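Local coordinates for transcriptional regulator, LacI family protein (Rhodococcus jostii, PDB 3K9C), which probably acts as a DNA-binding transcription factor that recognises regulatory DNA, with a periplasmic-binding-protein-like core as in sugar-responsive LacI-family repressors, at residues L15-E20 with I71-R76; A91-R96 with V103-G108. One frame throughout, in Å; residues are numbered along the deposited sequence.

Interaction 1: L15-E20 with I71-R76; sequences LGVVFE and ILLGTR
Two neighbouring parallel strands in the N-terminal subdomain of the periplasmic-binding-protein-like core, 15-20 and 71-73, pair through Val17 with Ile71 and Val18 with Leu72. Ile71 is held through both its N-H and its carbonyl: its N donates to Gly16 O at 2.7 Å, nearly straight (170°), and its O accepts from Val18 N. Leu73 N then closes the ladder on Val18 O, at 2.9 Å. The Val17 CA-H also leans on Ile71 O, 3.3 Å from CA.

The pair lies inside a Rossmann-like alpha/beta layer, in which helices clothe both faces of the sheet. On the face of Val17 and Ile71, Val17 CG1, anti to its own N (chi1 180°), lies 4.2 Å from Leu73 CG, while Leu73 CD1 comes against Phe19 CB at 3.7 Å; the Phe19 ring turns off to helix 24-39. On the other face Val18 and Leu72 run side by side, pointing the same way, with Val18 CG2 and Leu72 CD2 in tight contact at 3.2 Å, and helix 55-63 packs on Val18.

At the C-terminal end of the pair, Gly74 turns the chain with positive phi, and a water donates to both Glu20 OE2 and Gly74 O, 2.6 Å from each, bridging a carboxylate and a carbonyl that stand 4.2 Å apart.

Interaction 2: A91-R96 with V103-G108; sequences ALVVAR and VGAVRG
With chi1 at -176°, Leu92 swings CG away from its own N and lays it over the Gly104 peptide, where CG is 3.5 Å from Gly104 O; its CD2 then reaches Val106 CG2 at 4.0 Å, the two side chains meeting at a slant. Gly104 brings no side chain of its own to this place, and a CB there would sit tightly against Leu92 CD1. Replacing Leu92 by an alanine would probably open a gap over Gly104 and leave Val106 CG2 without its apolar neighbour on this strand.

On the opposite face, Val93 holds CG2 between its N and carbonyl carbon (chi1 -57° for CG1), which sets it against Ala105 CB at 3.6 Å, while CG1 meets Val103 CG1 with the two side chains nearly perpendicular. Four backbone bonds join the parallel strands. Gly104 N reaches Ala91 O through a bent hydrogen bond (139° at the hydrogen), Val93 N uses Gly104 O, Val106 N donates to Val93 O at 3.1 Å, and Ala95 N ends the ladder on Val106 O.

Beyond Ala95, whose positive phi turns the chain out of the strand, Arg107 lays its extended aliphatic part across the Arg96 backbone: CB lies 3.4 Å from Arg96 N, and CD is 3.3 Å from Arg96 O. The guanidinium NE forms a salt bridge with Asp262, whereas NH1 of Arg96 is hydrogen-bonded to the carbonyls of Thr75 and Phe77.

Helix 240-255 packs on Leu92, Val94 and Val106, helix 79-86 on Val93 and Val103, and strands 67-73 and 262-270 flank the pair.

In the fold
From the N terminus, strand 13-20 leads through helix 24-39, strand 42-49 and helix 55-63 before strand 67-73 returns beside it, so interaction 1 closes a loop over the 50 residues between 15-20 and 71-76. Helix 79-86 then carries the chain to strand 91-94, and interaction 2 closes a short link, the six residues between 91-96 and 103-108. The two follow in series, neither nesting nor crossing. Strands 67-73 and 91-94 are neighbours in one sheet, where Leu72 O and Val94 N probably bond and Leu73 CD2 packs on Val94 CB. Further along, Thr75 CG2 packs on Val93 CG1, joining the loop after strand 67-73 to strand 91-94.

Interaction 1: L15-E20 with I71-R76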
loop_
_atom_site.group_PDB
_atom_site.type_symbol
_atom_site.label_atom_id
_atom_site.label_comp_id
_atom_site.label_asym_id
_atom_site.label_seq_id
_atom_site.Cartn_x
_atom_site.Cartn_y
_atom_site.Cartn_z
ATOM N N LEU B 15 -1.539 19.164 13.480
ATOM C CA LEU B 15 -0.825 19.402 12.236
ATOM C C LEU B 15 -1.589 18.594 11.183
ATOM O O LEU B 15 -1.818 17.393 11.350
ATOM C CB LEU B 15 0.621 18.923 12.315
ATOM C CG LEU B 15 1.606 19.853 13.029
ATOM C CD1 LEU B 15 3.029 19.367 12.761
ATOM C CD2 LEU B 15 1.438 21.276 12.519
ATOM N N GLY B 16 -2.004 19.265 10.117
ATOM C CA GLY B 16 -2.744 18.589 9.073
ATOM C C GLY B 16 -1.831 17.951 8.052
ATOM O O GLY B 16 -0.844 18.552 7.633
ATOM N N VAL B 17 -2.155 16.730 7.648
ATOM C CA VAL B 17 -1.341 16.035 6.652
ATOM C C VAL B 17 -2.190 15.443 5.523
ATOM O O VAL B 17 -3.032 14.584 5.759
ATOM C CB VAL B 17 -0.523 14.888 7.304
ATOM C CG1 VAL B 17 0.316 14.173 6.247
ATOM C CG2 VAL B 17 0.364 15.441 8.400
ATOM N N VAL B 18 -1.977 15.915 4.299
ATOM C CA VAL B 18 -2.702 15.393 3.139
ATOM C C VAL B 18 -1.778 14.363 2.465
ATOM O O VAL B 18 -0.607 14.653 2.218
ATOM C CB VAL B 18 -3.040 16.538 2.153
ATOM C CG1 VAL B 18 -3.797 16.006 0.945
ATOM C CG2 VAL B 18 -3.889 17.596 2.866
ATOM N N PHE B 19 -2.288 13.165 2.178
ATOM C CA PHE B 19 -1.465 12.120 1.548
ATOM C C PHE B 19 -2.286 11.169 0.680
ATOM O O PHE B 19 -3.500 11.046 0.852
ATOM C CB PHE B 19 -0.742 11.289 2.617
ATOM C CG PHE B 19 -1.611 10.255 3.260
ATOM C CD1 PHE B 19 -1.443 8.908 2.965
ATOM C CD2 PHE B 19 -2.617 10.627 4.142
ATOM C CE1 PHE B 19 -2.266 7.944 3.543
ATOM C CE2 PHE B 19 -3.443 9.680 4.722
ATOM C CZ PHE B 19 -3.269 8.335 4.426
ATOM N N GLU B 20 -1.609 10.484 -0.240
ATOM C CA GLU B 20 -2.270 9.537 -1.135
ATOM C C GLU B 20 -2.426 8.155 -0.517
ATOM O O GLU B 20 -1.438 7.478 -0.213
ATOM C CB GLU B 20 -1.489 9.399 -2.442
ATOM C CG GLU B 20 -1.639 10.560 -3.391
ATOM C CD GLU B 20 -0.719 10.442 -4.593
ATOM O OE1 GLU B 20 -0.651 9.346 -5.200
ATOM O OE2 GLU B 20 -0.068 11.450 -4.932
ATOM N N ILE B 71 0.502 20.158 5.870
ATOM C CA ILE B 71 1.630 19.524 5.195
ATOM C C ILE B 71 1.053 18.646 4.075
ATOM O O ILE B 71 0.354 17.661 4.339
ATOM C CB ILE B 71 2.418 18.640 6.168
ATOM C CG1 ILE B 71 3.056 19.505 7.253
ATOM C CG2 ILE B 71 3.469 17.838 5.412
ATOM C CD1 ILE B 71 3.654 18.710 8.379
ATOM N N LEU B 72 1.336 19.011 2.827
ATOM C CA LEU B 72 0.825 18.265 1.681
ATOM C C LEU B 72 1.902 17.371 1.062
ATOM O O LEU B 72 2.913 17.861 0.556
ATOM C CB LEU B 72 0.295 19.232 0.612
ATOM C CG LEU B 72 -0.632 20.386 1.033
ATOM C CD1 LEU B 72 -1.129 21.106 -0.221
ATOM C CD2 LEU B 72 -1.810 19.871 1.836
ATOM N N LEU B 73 1.685 16.060 1.098
ATOM C CA LEU B 73 2.654 15.139 0.515
ATOM C C LEU B 73 2.443 14.984 -0.995
ATOM O O LEU B 73 1.383 14.563 -1.442
ATOM C CB LEU B 73 2.558 13.770 1.191
ATOM C CG LEU B 73 2.599 13.725 2.718
ATOM C CD1 LEU B 73 2.818 12.274 3.171
ATOM C CD2 LEU B 73 3.711 14.621 3.244
ATOM N N GLY B 74 3.456 15.346 -1.776
ATOM C CA GLY B 74 3.362 15.232 -3.224
ATOM C C GLY B 74 2.122 15.861 -3.839
ATOM O O GLY B 74 1.534 15.306 -4.762
ATOM N N THR B 75 1.729 17.026 -3.340
ATOM C CA THR B 75 0.548 17.722 -3.840
ATOM C C THR B 75 0.626 18.096 -5.323
ATOM O O THR B 75 1.710 18.320 -5.865
ATOM C CB THR B 75 0.286 19.013 -3.020
ATOM O OG1 THR B 75 -0.934 19.625 -3.461
ATOM C CG2 THR B 75 1.433 19.998 -3.190
ATOM N N ARG B 76 -0.535 18.171 -5.965
ATOM C CA ARG B 76 -0.618 18.523 -7.379
ATOM C C ARG B 76 -1.248 19.912 -7.560
ATOM O O ARG B 76 -1.545 20.326 -8.683
ATOM C CB ARG B 76 -1.445 17.480 -8.145
ATOM C CG ARG B 76 -1.013 16.035 -7.921
ATOM C CD ARG B 76 0.431 15.808 -8.321
ATOM N NE ARG B 76 0.590 15.730 -9.769
ATOM C CZ ARG B 76 0.195 14.697 -10.509
ATOM N NH1 ARG B 76 -0.381 13.646 -9.935
ATOM N NH2 ARG B 76 0.375 14.717 -11.823
HETATM O O HOH W 1 1.873 12.972 -5.786
HETATM O O HOH W 2 -1.597 14.171 -3.840
#

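Interaction 2: A91-R96 with V103-G108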
loop_
_atom_site.group_PDB
_atom_site.type_symbol
_atom_site.label_atom_id
_atom_site.label_comp_id
_atom_site.label_asym_id
_atom_site.label_seq_id
_atom_site.Cartn_x
_atom_site.Cartn_y
_atom_site.Cartn_z
ATOM N N ALA B 91 1.464 26.647 5.240
ATOM C CA ALA B 91 1.519 25.404 4.477
ATOM C C ALA B 91 2.924 25.040 4.011
ATOM O O ALA B 91 3.760 25.908 3.761
ATOM C CB ALA B 91 0.572 25.495 3.276
ATOM N N LEU B 92 3.158 23.736 3.891
ATOM C CA LEU B 92 4.438 23.190 3.456
ATOM C C LEU B 92 4.198 21.932 2.621
ATOM O O LEU B 92 3.427 21.045 3.010
ATOM C CB LEU B 92 5.302 22.853 4.678
ATOM C CG LEU B 92 6.734 22.351 4.478
ATOM C CD1 LEU B 92 7.570 22.762 5.689
ATOM C CD2 LEU B 92 6.757 20.833 4.303
ATOM N N VAL B 93 4.843 21.870 1.463
ATOM C CA VAL B 93 4.709 20.718 0.585
ATOM C C VAL B 93 5.923 19.807 0.755
ATOM O O VAL B 93 7.016 20.268 1.091
ATOM C CB VAL B 93 4.609 21.147 -0.898
ATOM C CG1 VAL B 93 3.435 22.106 -1.083
ATOM C CG2 VAL B 93 5.915 21.788 -1.353
ATOM N N VAL B 94 5.720 18.514 0.527
ATOM C CA VAL B 94 6.797 17.544 0.636
ATOM C C VAL B 94 7.013 16.805 -0.680
ATOM O O VAL B 94 6.061 16.522 -1.406
ATOM C CB VAL B 94 6.501 16.501 1.729
ATOM C CG1 VAL B 94 7.622 15.482 1.789
ATOM C CG2 VAL B 94 6.364 17.181 3.076
ATOM N N ALA B 95 8.274 16.498 -0.973
ATOM C CA ALA B 95 8.647 15.762 -2.176
ATOM C C ALA B 95 8.519 16.573 -3.456
ATOM O O ALA B 95 8.453 16.011 -4.545
ATOM C CB ALA B 95 7.816 14.489 -2.282
ATOM N N ARG B 96 8.480 17.893 -3.322
ATOM C CA ARG B 96 8.383 18.782 -4.475
ATOM C C ARG B 96 8.594 20.222 -4.038
ATOM O O ARG B 96 8.511 20.538 -2.850
ATOM C CB ARG B 96 7.011 18.670 -5.150
ATOM C CG ARG B 96 5.846 19.117 -4.278
ATOM C CD ARG B 96 4.618 19.510 -5.101
ATOM N NE ARG B 96 4.738 20.854 -5.665
ATOM C CZ ARG B 96 3.783 21.470 -6.361
ATOM N NH1 ARG B 96 2.622 20.868 -6.597
ATOM N NH2 ARG B 96 3.976 22.708 -6.804
ATOM N N VAL B 103 5.282 29.516 1.014
ATOM C CA VAL B 103 4.914 28.108 1.149
ATOM C C VAL B 103 6.204 27.310 1.235
ATOM O O VAL B 103 6.966 27.250 0.275
ATOM C CB VAL B 103 4.092 27.600 -0.057
ATOM C CG1 VAL B 103 3.797 26.112 0.107
ATOM C CG2 VAL B 103 2.784 28.371 -0.158
ATOM N N GLY B 104 6.448 26.704 2.394
ATOM C CA GLY B 104 7.663 25.932 2.584
ATOM C C GLY B 104 7.676 24.595 1.866
ATOM O O GLY B 104 6.641 24.093 1.440
ATOM N N ALA B 105 8.861 24.015 1.729
ATOM C CA ALA B 105 8.995 22.730 1.071
ATOM C C ALA B 105 10.169 21.959 1.639
ATOM O O ALA B 105 11.173 22.538 2.057
ATOM C CB ALA B 105 9.176 22.921 -0.410
ATOM N N VAL B 106 10.013 20.642 1.665
ATOM C CA VAL B 106 11.026 19.716 2.144
ATOM C C VAL B 106 10.997 18.591 1.111
ATOM O O VAL B 106 10.035 17.817 1.043
ATOM C CB VAL B 106 10.670 19.174 3.542
ATOM C CG1 VAL B 106 11.616 18.059 3.923
ATOM C CG2 VAL B 106 10.745 20.303 4.569
ATOM N N ARG B 107 12.047 18.517 0.300
ATOM C CA ARG B 107 12.133 17.530 -0.768
ATOM C C ARG B 107 13.540 16.977 -0.941
ATOM O O ARG B 107 14.516 17.541 -0.431
ATOM C CB ARG B 107 11.681 18.181 -2.076
ATOM C CG ARG B 107 12.506 19.410 -2.450
ATOM C CD ARG B 107 11.722 20.362 -3.335
ATOM N NE ARG B 107 12.487 21.549 -3.703
ATOM C CZ ARG B 107 13.459 21.572 -4.611
ATOM N NH1 ARG B 107 13.797 20.467 -5.263
ATOM N NH2 ARG B 107 14.106 22.705 -4.859
ATOM N N GLY B 108 13.632 15.870 -1.671
ATOM C CA GLY B 108 14.922 15.261 -1.924
ATOM C C GLY B 108 15.532 15.849 -3.180
ATOM O O GLY B 108 14.830 16.435 -4.011
#